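Side-chain contacts in Myo-inositol 2-dehydrogenase (Lactobacillus plantarum WCFS1, PDB 3CEA), which probably catalyses the NAD-dependent oxidation of myo-inositol at its 2-hydroxyl group, giving the corresponding 2-keto inositol: residues I14-L19 and E48-E53; G20-R25 and T296-E301; A74-A79 and D304-V309. All blocks are in the same frame, centred on the assembly; numbering follows the deposited sequence.

In the fold
Interaction 1 closes before interaction 3 opens, while interaction 2 spans the gap, its segments alternating with those of both. Interaction 2 lies between the others: its centre is about 13 Å from that of interaction 1 and about 11 Å from that of interaction 3, while interactions 1 and 3 are about 17 Å apart. Strand 9-14, the loop 14-19 and helix 20-29 form the first Rossmann unit, and Ile14 is paired through its backbone with Phe76 and Val78 of the neighbouring strand segment. A segment of each contact reaches NAD, and helix 295-311, from late in the chain, packs on both the first Rossmann helix and strand 74-77.

Interaction 1: residues I14-L19 and E48-E53; sequences IGLGRL and EWAKNE. With NAD (nicotinamide-adenine-dinucleotide), chain E.
The glycine-rich turn of the NAD-binding Rossmann fold carries Leu16, whose side chain leaves the cofactor to lie against Ala50 and Trp49 of helix 44-52. One branch, CD1, rests on the methyl of Ala50, with Leu16 CD1 and Ala50 CB 4.0 Å apart. The other, CD2, stands near the plane of the indole at the edge marked by CZ3, in a looser contact. Ala24 of helix 20-29 also touches Leu16, making this leucine a small apolar wedge between two helices that follow the first two strands of the sheet. Behind the wedge, the backbone of the turn grips NAD through its amides. Leu16 N donates to the ribose hydroxyl O3B over 3.2 Å. The phosphates are shared between successive residues: Arg18 N reaches O1A of NAD almost straight, at 173°, and Leu19 N reaches O1N of NAD at 178°. Such closeness depends on glycine, since a side chain at Gly17 would run into O5B, which lies 3.3 Å from Gly17 CA. Arg18 bends at chi3, which brings its guanidinium obliquely toward O2N of the nicotinamide-side phosphate; NH1 is modelled so near O2N that the exact separation is doubtful, but an attraction of opposite charges is plausible. The same guanidinium makes a cation-pi contact with Phe173. With an alanine in place of Arg18, O2N would probably lose its positively charged neighbour and Phe173 its cation, although the amide bond to O1A could persist. Next along the turn, Leu19 holds CG anti to its own backbone N (chi1 -176°), and this brings its CD2 methyl over the face of the nicotinamide ring, 3.5 Å from C2N of NAD.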
loop_
_atom_site.group_PDB
_atom_site.type_symbol
_atom_site.label_atom_id
_atom_site.label_comp_id
_atom_site.label_asym_id
_atom_site.label_seq_id
_atom_site.Cartn_x
_atom_site.Cartn_y
_atom_site.Cartn_z
ATOM N N ILE A 14 38.673 2.529 -14.138
ATOM C CA ILE A 14 38.490 3.372 -15.313
ATOM C C ILE A 14 37.062 3.905 -15.289
ATOM O O ILE A 14 36.111 3.137 -15.163
ATOM C CB ILE A 14 38.758 2.618 -16.639
ATOM C CG1 ILE A 14 40.107 1.890 -16.592
ATOM C CG2 ILE A 14 38.707 3.589 -17.821
ATOM C CD1 ILE A 14 40.296 0.858 -17.693
ATOM N N GLY A 15 36.926 5.224 -15.394
ATOM C CA GLY A 15 35.620 5.874 -15.406
ATOM C C GLY A 15 35.145 6.261 -14.019
ATOM O O GLY A 15 35.142 5.436 -13.101
ATOM N N LEU A 16 34.750 7.523 -13.872
ATOM C CA LEU A 16 34.256 8.045 -12.598
ATOM C C LEU A 16 32.955 8.831 -12.778
ATOM O O LEU A 16 32.693 9.792 -12.053
ATOM C CB LEU A 16 35.323 8.912 -11.918
ATOM C CG LEU A 16 36.659 8.270 -11.516
ATOM C CD1 LEU A 16 37.655 9.337 -11.089
ATOM C CD2 LEU A 16 36.486 7.224 -10.416
ATOM N N GLY A 17 32.142 8.405 -13.743
ATOM C CA GLY A 17 30.886 9.081 -14.059
ATOM C C GLY A 17 29.746 8.705 -13.133
ATOM O O GLY A 17 29.942 8.546 -11.929
ATOM N N ARG A 18 28.554 8.555 -13.708
ATOM C CA ARG A 18 27.328 8.253 -12.957
ATOM C C ARG A 18 27.461 7.032 -12.044
ATOM O O ARG A 18 27.002 7.051 -10.895
ATOM C CB ARG A 18 26.146 8.068 -13.917
ATOM C CG ARG A 18 25.660 9.365 -14.554
ATOM C CD ARG A 18 25.005 9.145 -15.915
ATOM N NE ARG A 18 23.848 8.250 -15.858
ATOM C CZ ARG A 18 23.677 7.179 -16.632
ATOM N NH1 ARG A 18 24.580 6.858 -17.550
ATOM N NH2 ARG A 18 22.587 6.435 -16.501
ATOM N N LEU A 19 28.090 5.978 -12.558
ATOM C CA LEU A 19 28.293 4.760 -11.782
ATOM C C LEU A 19 29.710 4.671 -11.221
ATOM O O LEU A 19 29.911 4.185 -10.104
ATOM C CB LEU A 19 27.955 3.521 -12.617
ATOM C CG LEU A 19 28.026 2.153 -11.928
ATOM C CD1 LEU A 19 27.213 2.108 -10.633
ATOM C CD2 LEU A 19 27.569 1.081 -12.876
ATOM N N GLU A 48 40.648 14.952 -10.051
ATOM C CA GLU A 48 40.995 15.787 -8.899
ATOM C C GLU A 48 40.180 15.388 -7.674
ATOM O O GLU A 48 40.702 15.361 -6.557
ATOM C CB GLU A 48 40.769 17.267 -9.209
ATOM C CG GLU A 48 41.824 17.890 -10.112
ATOM C CD GLU A 48 41.540 19.348 -10.426
ATOM O OE1 GLU A 48 40.352 19.713 -10.587
ATOM O OE2 GLU A 48 42.509 20.132 -10.519
ATOM N N TRP A 49 38.903 15.082 -7.902
ATOM C CA TRP A 49 38.000 14.594 -6.861
ATOM C C TRP A 49 38.494 13.274 -6.261
ATOM O O TRP A 49 38.429 13.080 -5.046
ATOM C CB TRP A 49 36.580 14.438 -7.421
ATOM C CG TRP A 49 35.637 13.693 -6.516
ATOM C CD1 TRP A 49 35.029 14.171 -5.389
ATOM C CD2 TRP A 49 35.194 12.338 -6.666
ATOM N NE1 TRP A 49 34.239 13.198 -4.827
ATOM C CE2 TRP A 49 34.321 12.063 -5.590
ATOM C CE3 TRP A 49 35.451 11.328 -7.603
ATOM C CZ2 TRP A 49 33.700 10.820 -5.424
ATOM C CZ3 TRP A 49 34.833 10.089 -7.437
ATOM C CH2 TRP A 49 33.968 9.849 -6.356
ATOM N N ALA A 50 38.993 12.383 -7.117
ATOM C CA ALA A 50 39.535 11.097 -6.681
ATOM C C ALA A 50 40.761 11.264 -5.783
ATOM O O ALA A 50 40.889 10.575 -4.771
ATOM C CB ALA A 50 39.863 10.223 -7.884
ATOM N N LYS A 51 41.649 12.187 -6.152
ATOM C CA LYS A 51 42.846 12.480 -5.362
ATOM C C LYS A 51 42.534 13.207 -4.051
ATOM O O LYS A 51 42.974 12.783 -2.983
ATOM C CB LYS A 51 43.855 13.295 -6.181
ATOM C CG LYS A 51 44.631 12.491 -7.215
ATOM C CD LYS A 51 45.806 13.288 -7.771
ATOM N N ASN A 52 41.767 14.294 -4.141
ATOM C CA ASN A 52 41.529 15.181 -2.998
ATOM C C ASN A 52 40.494 14.683 -1.991
ATOM O O ASN A 52 40.669 14.858 -0.783
ATOM C CB ASN A 52 41.161 16.591 -3.476
ATOM C CG ASN A 52 42.258 17.231 -4.311
ATOM O OD1 ASN A 52 43.437 17.193 -3.950
ATOM N ND2 ASN A 52 41.872 17.829 -5.433
ATOM N N GLU A 53 39.420 14.073 -2.490
ATOM C CA GLU A 53 38.334 13.608 -1.627
ATOM C C GLU A 53 38.490 12.149 -1.200
ATOM O O GLU A 53 38.207 11.809 -0.051
ATOM C CB GLU A 53 36.971 13.834 -2.288
HETATM P PA NAD E . 29.358 8.214 -17.697
HETATM O O1A NAD E . 28.587 8.908 -16.641
HETATM O O2A NAD E . 29.283 8.926 -18.992
HETATM O O5B NAD E . 30.880 8.034 -17.205
HETATM C C5B NAD E . 31.885 7.599 -18.099
HETATM C C4B NAD E . 33.262 7.850 -17.489
HETATM O O4B NAD E . 34.265 7.162 -18.218
HETATM C C3B NAD E . 33.635 9.324 -17.502
HETATM O O3B NAD E . 34.133 9.649 -16.228
HETATM C C2B NAD E . 34.730 9.442 -18.545
HETATM O O2B NAD E . 35.711 10.392 -18.194
HETATM C C1B NAD E . 35.311 8.038 -18.595
HETATM N N9A NAD E . 35.812 7.703 -19.941
HETATM C C8A NAD E . 35.126 7.796 -21.128
HETATM N N7A NAD E . 35.934 7.389 -22.133
HETATM C C5A NAD E . 37.129 7.041 -21.605
HETATM C C6A NAD E . 38.301 6.565 -22.183
HETATM N N6A NAD E . 38.287 6.149 -23.444
HETATM N N1A NAD E . 39.390 6.286 -21.375
HETATM C C2A NAD E . 39.314 6.481 -20.005
HETATM N N3A NAD E . 38.144 6.956 -19.438
HETATM C C4A NAD E . 37.069 7.231 -20.226
HETATM O O3 NAD E . 28.827 6.703 -17.877
HETATM P PN NAD E . 28.222 5.859 -16.644
HETATM O O1N NAD E . 29.043 6.105 -15.433
HETATM O O2N NAD E . 26.765 6.096 -16.627
HETATM O O5D NAD E . 28.413 4.326 -17.086
HETATM C C5D NAD E . 29.624 3.804 -17.579
HETATM C C4D NAD E . 29.407 2.324 -17.876
HETATM O O4D NAD E . 28.669 1.719 -16.828
HETATM C C3D NAD E . 28.629 2.112 -19.167
HETATM O O3D NAD E . 29.306 1.165 -19.960
HETATM C C2D NAD E . 27.281 1.577 -18.721
HETATM O O2D NAD E . 26.795 0.580 -19.587
HETATM C C1D NAD E . 27.545 1.019 -17.330
HETATM N N1N NAD E . 26.375 1.181 -16.443
HETATM C C2N NAD E . 25.905 0.087 -15.761
HETATM C C3N NAD E . 24.798 0.201 -14.914
HETATM C C7N NAD E . 24.380 -0.941 -14.032
HETATM O O7N NAD E . 23.058 -0.961 -13.546
HETATM N N7N NAD E . 25.254 -1.905 -13.726
HETATM C C4N NAD E . 24.172 1.437 -14.768
HETATM C C5N NAD E . 24.654 2.543 -15.465
HETATM C C6N NAD E . 25.761 2.402 -16.302
#

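Interaction 2: residues G20-R25 and T296-E301; sequences GERHAR and TAFTDE. With NAD (nicotinamide-adenine-dinucleotide), chain E.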
loop_
_atom_site.group_PDB
_atom_site.type_symbol
_atom_site.label_atom_id
_atom_site.label_comp_id
_atom_site.label_asym_id
_atom_site.label_seq_id
_atom_site.Cartn_x
_atom_site.Cartn_y
_atom_site.Cartn_z
ATOM N N GLY A 20 30.679 5.156 -11.996
ATOM C CA GLY A 20 32.086 5.140 -11.611
ATOM C C GLY A 20 32.359 5.739 -10.247
ATOM O O GLY A 20 33.079 5.148 -9.441
ATOM N N GLU A 21 31.769 6.904 -9.985
ATOM C CA GLU A 21 31.971 7.610 -8.717
ATOM C C GLU A 21 31.434 6.837 -7.511
ATOM O O GLU A 21 32.004 6.914 -6.423
ATOM C CB GLU A 21 31.389 9.030 -8.769
ATOM C CG GLU A 21 29.867 9.126 -8.771
ATOM C CD GLU A 21 29.370 10.557 -8.635
ATOM O OE1 GLU A 21 29.959 11.465 -9.268
ATOM O OE2 GLU A 21 28.386 10.774 -7.896
ATOM N N ARG A 22 30.351 6.091 -7.716
ATOM C CA ARG A 22 29.756 5.270 -6.665
ATOM C C ARG A 22 30.620 4.038 -6.372
ATOM O O ARG A 22 30.890 3.723 -5.208
ATOM C CB ARG A 22 28.327 4.863 -7.046
ATOM C CG ARG A 22 27.518 4.268 -5.905
ATOM C CD ARG A 22 26.086 3.951 -6.322
ATOM N NE ARG A 22 25.307 5.158 -6.599
ATOM C CZ ARG A 22 24.706 5.901 -5.671
ATOM N NH1 ARG A 22 24.787 5.576 -4.387
ATOM N NH2 ARG A 22 24.018 6.976 -6.031
ATOM N N HIS A 23 31.048 3.355 -7.436
ATOM C CA HIS A 23 31.987 2.237 -7.331
ATOM C C HIS A 23 33.276 2.630 -6.615
ATOM O O HIS A 23 33.768 1.885 -5.770
ATOM C CB HIS A 23 32.331 1.679 -8.716
ATOM C CG HIS A 23 31.357 0.665 -9.226
ATOM N ND1 HIS A 23 30.764 -0.277 -8.411
ATOM C CD2 HIS A 23 30.900 0.421 -10.477
ATOM C CE1 HIS A 23 29.967 -1.042 -9.135
ATOM N NE2 HIS A 23 30.034 -0.642 -10.392
ATOM N N ALA A 24 33.814 3.800 -6.960
ATOM C CA ALA A 24 35.044 4.313 -6.352
ATOM C C ALA A 24 34.868 4.605 -4.863
ATOM O O ALA A 24 35.757 4.315 -4.065
ATOM C CB ALA A 24 35.522 5.555 -7.087
ATOM N N ARG A 25 33.720 5.174 -4.502
ATOM C CA ARG A 25 33.384 5.441 -3.102
ATOM C C ARG A 25 33.327 4.155 -2.277
ATOM O O ARG A 25 33.905 4.093 -1.191
ATOM C CB ARG A 25 32.056 6.198 -2.992
ATOM C CG ARG A 25 32.145 7.684 -3.298
ATOM C CD ARG A 25 30.815 8.366 -3.028
ATOM N NE ARG A 25 30.868 9.809 -3.253
ATOM C CZ ARG A 25 30.334 10.434 -4.302
ATOM N NH1 ARG A 25 29.693 9.752 -5.245
ATOM N NH2 ARG A 25 30.442 11.752 -4.405
ATOM N N THR A 296 23.369 -1.152 -2.228
ATOM C CA THR A 296 23.839 -2.347 -1.514
ATOM C C THR A 296 24.262 -3.462 -2.478
ATOM O O THR A 296 25.313 -4.080 -2.291
ATOM C CB THR A 296 22.779 -2.878 -0.520
ATOM O OG1 THR A 296 22.287 -1.802 0.287
ATOM C CG2 THR A 296 23.371 -3.951 0.388
ATOM N N ALA A 297 23.446 -3.707 -3.505
ATOM C CA ALA A 297 23.752 -4.712 -4.528
ATOM C C ALA A 297 25.072 -4.419 -5.244
ATOM O O ALA A 297 25.845 -5.337 -5.514
ATOM C CB ALA A 297 22.610 -4.824 -5.531
ATOM N N PHE A 298 25.316 -3.142 -5.545
ATOM C CA PHE A 298 26.583 -2.696 -6.132
ATOM C C PHE A 298 27.761 -2.975 -5.208
ATOM O O PHE A 298 28.829 -3.382 -5.661
ATOM C CB PHE A 298 26.544 -1.201 -6.440
ATOM C CG PHE A 298 25.800 -0.849 -7.700
ATOM C CD1 PHE A 298 26.148 -1.427 -8.920
ATOM C CD2 PHE A 298 24.775 0.093 -7.670
ATOM C CE1 PHE A 298 25.470 -1.090 -10.087
ATOM C CE2 PHE A 298 24.089 0.440 -8.835
ATOM C CZ PHE A 298 24.437 -0.153 -10.046
ATOM N N THR A 299 27.566 -2.737 -3.913
ATOM C CA THR A 299 28.594 -3.003 -2.917
ATOM C C THR A 299 28.834 -4.508 -2.809
ATOM O O THR A 299 29.974 -4.964 -2.905
ATOM C CB THR A 299 28.216 -2.397 -1.547
ATOM O OG1 THR A 299 28.111 -0.975 -1.675
ATOM C CG2 THR A 299 29.265 -2.716 -0.488
ATOM N N ASP A 300 27.754 -5.270 -2.642
ATOM C CA ASP A 300 27.845 -6.718 -2.465
ATOM C C ASP A 300 28.480 -7.452 -3.654
ATOM O O ASP A 300 29.224 -8.421 -3.455
ATOM C CB ASP A 300 26.473 -7.311 -2.109
ATOM C CG ASP A 300 26.017 -6.945 -0.692
ATOM O OD1 ASP A 300 26.834 -6.427 0.104
ATOM O OD2 ASP A 300 24.831 -7.182 -0.366
ATOM N N GLU A 301 28.202 -6.989 -4.875
ATOM C CA GLU A 301 28.770 -7.612 -6.082
ATOM C C GLU A 301 30.269 -7.361 -6.226
ATOM O O GLU A 301 31.013 -8.253 -6.640
ATOM C CB GLU A 301 28.034 -7.170 -7.355
ATOM C CG GLU A 301 28.311 -5.743 -7.802
ATOM C CD GLU A 301 27.941 -5.485 -9.247
ATOM O OE1 GLU A 301 27.668 -6.454 -9.990
ATOM O OE2 GLU A 301 27.932 -4.302 -9.641
HETATM P PA NAD E . 29.358 8.214 -17.697
HETATM O O1A NAD E . 28.587 8.908 -16.641
HETATM O O2A NAD E . 29.283 8.926 -18.992
HETATM O O5B NAD E . 30.880 8.034 -17.205
HETATM C C5B NAD E . 31.885 7.599 -18.099
HETATM C C4B NAD E . 33.262 7.850 -17.489
HETATM O O4B NAD E . 34.265 7.162 -18.218
HETATM C C3B NAD E . 33.635 9.324 -17.502
HETATM O O3B NAD E . 34.133 9.649 -16.228
HETATM C C2B NAD E . 34.730 9.442 -18.545
HETATM O O2B NAD E . 35.711 10.392 -18.194
HETATM C C1B NAD E . 35.311 8.038 -18.595
HETATM N N9A NAD E . 35.812 7.703 -19.941
HETATM C C8A NAD E . 35.126 7.796 -21.128
HETATM N N7A NAD E . 35.934 7.389 -22.133
HETATM C C5A NAD E . 37.129 7.041 -21.605
HETATM C C6A NAD E . 38.301 6.565 -22.183
HETATM N N6A NAD E . 38.287 6.149 -23.444
HETATM N N1A NAD E . 39.390 6.286 -21.375
HETATM C C2A NAD E . 39.314 6.481 -20.005
HETATM N N3A NAD E . 38.144 6.956 -19.438
HETATM C C4A NAD E . 37.069 7.231 -20.226
HETATM O O3 NAD E . 28.827 6.703 -17.877
HETATM P PN NAD E . 28.222 5.859 -16.644
HETATM O O1N NAD E . 29.043 6.105 -15.433
HETATM O O2N NAD E . 26.765 6.096 -16.627
HETATM O O5D NAD E . 28.413 4.326 -17.086
HETATM C C5D NAD E . 29.624 3.804 -17.579
HETATM C C4D NAD E . 29.407 2.324 -17.876
HETATM O O4D NAD E . 28.669 1.719 -16.828
HETATM C C3D NAD E . 28.629 2.112 -19.167
HETATM O O3D NAD E . 29.306 1.165 -19.960
HETATM C C2D NAD E . 27.281 1.577 -18.721
HETATM O O2D NAD E . 26.795 0.580 -19.587
HETATM C C1D NAD E . 27.545 1.019 -17.330
HETATM N N1N NAD E . 26.375 1.181 -16.443
HETATM C C2N NAD E . 25.905 0.087 -15.761
HETATM C C3N NAD E . 24.798 0.201 -14.914
HETATM C C7N NAD E . 24.380 -0.941 -14.032
HETATM O O7N NAD E . 23.058 -0.961 -13.546
HETATM N N7N NAD E . 25.254 -1.905 -13.726
HETATM C C4N NAD E . 24.172 1.437 -14.768
HETATM C C5N NAD E . 24.654 2.543 -15.465
HETATM C C6N NAD E . 25.761 2.402 -16.302
HETATM O O HOH W 1 30.099 -0.991 -5.825
#
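Arg22 and His23 carry helix 20-29 against Phe298 and Glu301 of helix 295-311, the short axes passing 10.3 Å apart at a crossing angle of -57°. At the start of the first helix, Gly20 brings its backbone N to 3.9 Å from O1N of NAD. Glu21 turns to the flank of the helix and forms a salt bridge with Arg25 one turn on, whose NH1 donates to Glu21 OE2 from above the carboxylate plane at 3.1 Å. Arg22 lays its aliphatic CD beside CD2 of Phe298, while its guanidinium is engaged further back by salt bridges to Asp295 and Glu292. His23 makes the closest approach: its CE1 lies 3.8 Å from Phe298 CD1, the two ring planes standing nearly perpendicular (86°). The carboxylate of Glu301 comes to the imidazole edge, with OE2 3.9 Å from His23 CE1, a position reached by an extended chain beyond CG. Both nitrogens of the imidazole have partners, which fixes its rotation: NE2 is hydrogen-bonded to Glu101, and ND1 to a water 2.8 Å away that also gives a weak bond to the carbonyl O of Phe298. Beyond the histidine, the ring of Phe298 turns its edge to the carboxamide of NAD, where CE1 is 3.7 Å from N7N. The arrangement thus pairs the first helix of a Rossmann fold, the one that follows the glycine-rich turn, with a helix from late in the chain at the nicotinamide end of the cofactor site.

Interaction 3: residues A74-A79 and D304-V309; sequences AIFIVA and DFVNNV. With NAD (nicotinamide-adenine-dinucleotide), chain E.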
loop_
_atom_site.group_PDB
_atom_site.type_symbol
_atom_site.label_atom_id
_atom_site.label_comp_id
_atom_site.label_asym_id
_atom_site.label_seq_id
_atom_site.Cartn_x
_atom_site.Cartn_y
_atom_site.Cartn_z
ATOM N N ALA A 74 43.939 -6.052 -9.851
ATOM C CA ALA A 74 42.602 -6.003 -10.431
ATOM C C ALA A 74 42.242 -4.623 -10.979
ATOM O O ALA A 74 42.786 -3.603 -10.545
ATOM C CB ALA A 74 41.566 -6.453 -9.405
ATOM N N ILE A 75 41.314 -4.607 -11.932
ATOM C CA ILE A 75 40.838 -3.367 -12.534
ATOM C C ILE A 75 39.309 -3.356 -12.631
ATOM O O ILE A 75 38.677 -4.401 -12.824
ATOM C CB ILE A 75 41.507 -3.110 -13.917
ATOM C CG1 ILE A 75 41.287 -1.662 -14.370
ATOM C CG2 ILE A 75 41.033 -4.129 -14.964
ATOM C CD1 ILE A 75 42.316 -1.162 -15.369
ATOM N N PHE A 76 38.729 -2.169 -12.467
ATOM C CA PHE A 76 37.290 -1.967 -12.602
ATOM C C PHE A 76 37.002 -1.056 -13.792
ATOM O O PHE A 76 37.382 0.115 -13.794
ATOM C CB PHE A 76 36.704 -1.386 -11.309
ATOM C CG PHE A 76 36.813 -2.309 -10.128
ATOM C CD1 PHE A 76 37.969 -2.333 -9.350
ATOM C CD2 PHE A 76 35.764 -3.160 -9.796
ATOM C CE1 PHE A 76 38.077 -3.189 -8.261
ATOM C CE2 PHE A 76 35.861 -4.022 -8.707
ATOM C CZ PHE A 76 37.022 -4.035 -7.936
ATOM N N ILE A 77 36.347 -1.609 -14.807
ATOM C CA ILE A 77 36.027 -0.852 -16.016
ATOM C C ILE A 77 34.593 -0.312 -15.962
ATOM O O ILE A 77 33.622 -1.040 -16.184
ATOM C CB ILE A 77 36.286 -1.678 -17.309
ATOM C CG1 ILE A 77 37.750 -2.126 -17.373
ATOM C CG2 ILE A 77 35.925 -0.869 -18.556
ATOM C CD1 ILE A 77 38.009 -3.305 -18.299
ATOM N N VAL A 78 34.486 0.974 -15.635
ATOM C CA VAL A 78 33.213 1.691 -15.621
ATOM C C VAL A 78 33.275 2.840 -16.641
ATOM O O VAL A 78 32.752 3.935 -16.410
ATOM C CB VAL A 78 32.861 2.229 -14.206
ATOM C CG1 VAL A 78 31.353 2.409 -14.067
ATOM C CG2 VAL A 78 33.376 1.289 -13.119
ATOM N N ALA A 79 33.946 2.575 -17.760
ATOM C CA ALA A 79 33.969 3.477 -18.906
ATOM C C ALA A 79 32.797 3.113 -19.823
ATOM O O ALA A 79 32.173 2.073 -19.619
ATOM C CB ALA A 79 35.296 3.353 -19.642
ATOM N N ASP A 304 31.974 -9.428 -3.738
ATOM C CA ASP A 304 31.997 -10.798 -4.249
ATOM C C ASP A 304 33.143 -10.998 -5.242
ATOM O O ASP A 304 33.823 -12.026 -5.209
ATOM C CB ASP A 304 30.654 -11.167 -4.889
ATOM C CG ASP A 304 30.602 -12.617 -5.359
ATOM O OD1 ASP A 304 30.884 -13.529 -4.547
ATOM O OD2 ASP A 304 30.270 -12.844 -6.543
ATOM N N PHE A 305 33.353 -10.006 -6.110
ATOM C CA PHE A 305 34.463 -10.013 -7.063
ATOM C C PHE A 305 35.815 -10.043 -6.356
ATOM O O PHE A 305 36.692 -10.827 -6.719
ATOM C CB PHE A 305 34.379 -8.802 -8.004
ATOM C CG PHE A 305 35.619 -8.579 -8.830
ATOM C CD1 PHE A 305 35.865 -9.348 -9.962
ATOM C CD2 PHE A 305 36.538 -7.595 -8.476
ATOM C CE1 PHE A 305 37.009 -9.145 -10.729
ATOM C CE2 PHE A 305 37.686 -7.382 -9.235
ATOM C CZ PHE A 305 37.921 -8.159 -10.365
ATOM N N VAL A 306 35.975 -9.176 -5.355
ATOM C CA VAL A 306 37.206 -9.101 -4.566
ATOM C C VAL A 306 37.480 -10.437 -3.872
ATOM O O VAL A 306 38.607 -10.938 -3.911
ATOM C CB VAL A 306 37.165 -7.921 -3.553
ATOM C CG1 VAL A 306 38.303 -8.016 -2.541
ATOM C CG2 VAL A 306 37.230 -6.590 -4.289
ATOM N N ASN A 307 36.443 -11.012 -3.259
ATOM C CA ASN A 307 36.525 -12.343 -2.657
ATOM C C ASN A 307 36.889 -13.406 -3.692
ATOM O O ASN A 307 37.704 -14.291 -3.421
ATOM C CB ASN A 307 35.203 -12.719 -1.976
ATOM C CG ASN A 307 34.856 -11.808 -0.805
ATOM O OD1 ASN A 307 35.737 -11.293 -0.112
ATOM N ND2 ASN A 307 33.559 -11.612 -0.578
ATOM N N ASN A 308 36.283 -13.304 -4.874
ATOM C CA ASN A 308 36.538 -14.233 -5.974
ATOM C C ASN A 308 37.993 -14.233 -6.430
ATOM O O ASN A 308 38.562 -15.296 -6.680
ATOM C CB ASN A 308 35.603 -13.951 -7.157
ATOM C CG ASN A 308 34.198 -14.494 -6.943
ATOM O OD1 ASN A 308 33.929 -15.197 -5.967
ATOM N ND2 ASN A 308 33.292 -14.164 -7.859
ATOM N N VAL A 309 38.588 -13.044 -6.529
ATOM C CA VAL A 309 40.005 -12.911 -6.881
ATOM C C VAL A 309 40.898 -13.548 -5.805
ATOM O O VAL A 309 41.838 -14.277 -6.126
ATOM C CB VAL A 309 40.416 -11.428 -7.123
ATOM C CG1 VAL A 309 41.904 -11.320 -7.448
ATOM C CG2 VAL A 309 39.592 -10.810 -8.247
HETATM P PA NAD E . 29.358 8.214 -17.697
HETATM O O1A NAD E . 28.587 8.908 -16.641
HETATM O O2A NAD E . 29.283 8.926 -18.992
HETATM O O5B NAD E . 30.880 8.034 -17.205
HETATM C C5B NAD E . 31.885 7.599 -18.099
HETATM C C4B NAD E . 33.262 7.850 -17.489
HETATM O O4B NAD E . 34.265 7.162 -18.218
HETATM C C3B NAD E . 33.635 9.324 -17.502
HETATM O O3B NAD E . 34.133 9.649 -16.228
HETATM C C2B NAD E . 34.730 9.442 -18.545
HETATM O O2B NAD E . 35.711 10.392 -18.194
HETATM C C1B NAD E . 35.311 8.038 -18.595
HETATM N N9A NAD E . 35.812 7.703 -19.941
HETATM C C8A NAD E . 35.126 7.796 -21.128
HETATM N N7A NAD E . 35.934 7.389 -22.133
HETATM C C5A NAD E . 37.129 7.041 -21.605
HETATM C C6A NAD E . 38.301 6.565 -22.183
HETATM N N6A NAD E . 38.287 6.149 -23.444
HETATM N N1A NAD E . 39.390 6.286 -21.375
HETATM C C2A NAD E . 39.314 6.481 -20.005
HETATM N N3A NAD E . 38.144 6.956 -19.438
HETATM C C4A NAD E . 37.069 7.231 -20.226
HETATM O O3 NAD E . 28.827 6.703 -17.877
HETATM P PN NAD E . 28.222 5.859 -16.644
HETATM O O1N NAD E . 29.043 6.105 -15.433
HETATM O O2N NAD E . 26.765 6.096 -16.627
HETATM O O5D NAD E . 28.413 4.326 -17.086
HETATM C C5D NAD E . 29.624 3.804 -17.579
HETATM C C4D NAD E . 29.407 2.324 -17.876
HETATM O O4D NAD E . 28.669 1.719 -16.828
HETATM C C3D NAD E . 28.629 2.112 -19.167
HETATM O O3D NAD E . 29.306 1.165 -19.960
HETATM C C2D NAD E . 27.281 1.577 -18.721
HETATM O O2D NAD E . 26.795 0.580 -19.587
HETATM C C1D NAD E . 27.545 1.019 -17.330
HETATM N N1N NAD E . 26.375 1.181 -16.443
HETATM C C2N NAD E . 25.905 0.087 -15.761
HETATM C C3N NAD E . 24.798 0.201 -14.914
HETATM C C7N NAD E . 24.380 -0.941 -14.032
HETATM O O7N NAD E . 23.058 -0.961 -13.546
HETATM N N7N NAD E . 25.254 -1.905 -13.726
HETATM C C4N NAD E . 24.172 1.437 -14.768
HETATM C C5N NAD E . 24.654 2.543 -15.465
HETATM C C6N NAD E . 25.761 2.402 -16.302
#
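Strand 74-77, an inner strand of the parallel Rossmann sheet, packs Ala74 and Phe76 against Phe305 and Val306 of helix 295-311. The helix runs nearly antiparallel to the strand, at 152°, with 10.8 Å between the short axes. The two phenylalanines slide past each other from opposite directions: the CZ and CE2 end of Phe76 comes to the CD2 side of Phe305, Phe76 CZ lying 3.6 Å from Phe305 CD2. Their planes are inclined at 71° in an oblique pairing. Phe305 has CG anti to its backbone N (chi1 168°), which carries the ring out to the sheet, where Ala74 CB meets its edge 4.0 Å from CE2. Val309 CG2, one helical turn later, sits over one face of the same ring, and Val306 CG2 touches the rim of Phe76 more loosely. At the far end of the segment, Ala79 O accepts a hydrogen bond of 3.0 Å from O3D of NAD. Phe99 of strand 97-100 joins both phenylalanines, edge-to-face with Phe305, while Ile75 and Ile77 pack against helix 84-93, so strand 74-77 has helix 295-311 on one face of the sheet and helix 84-93 on the other.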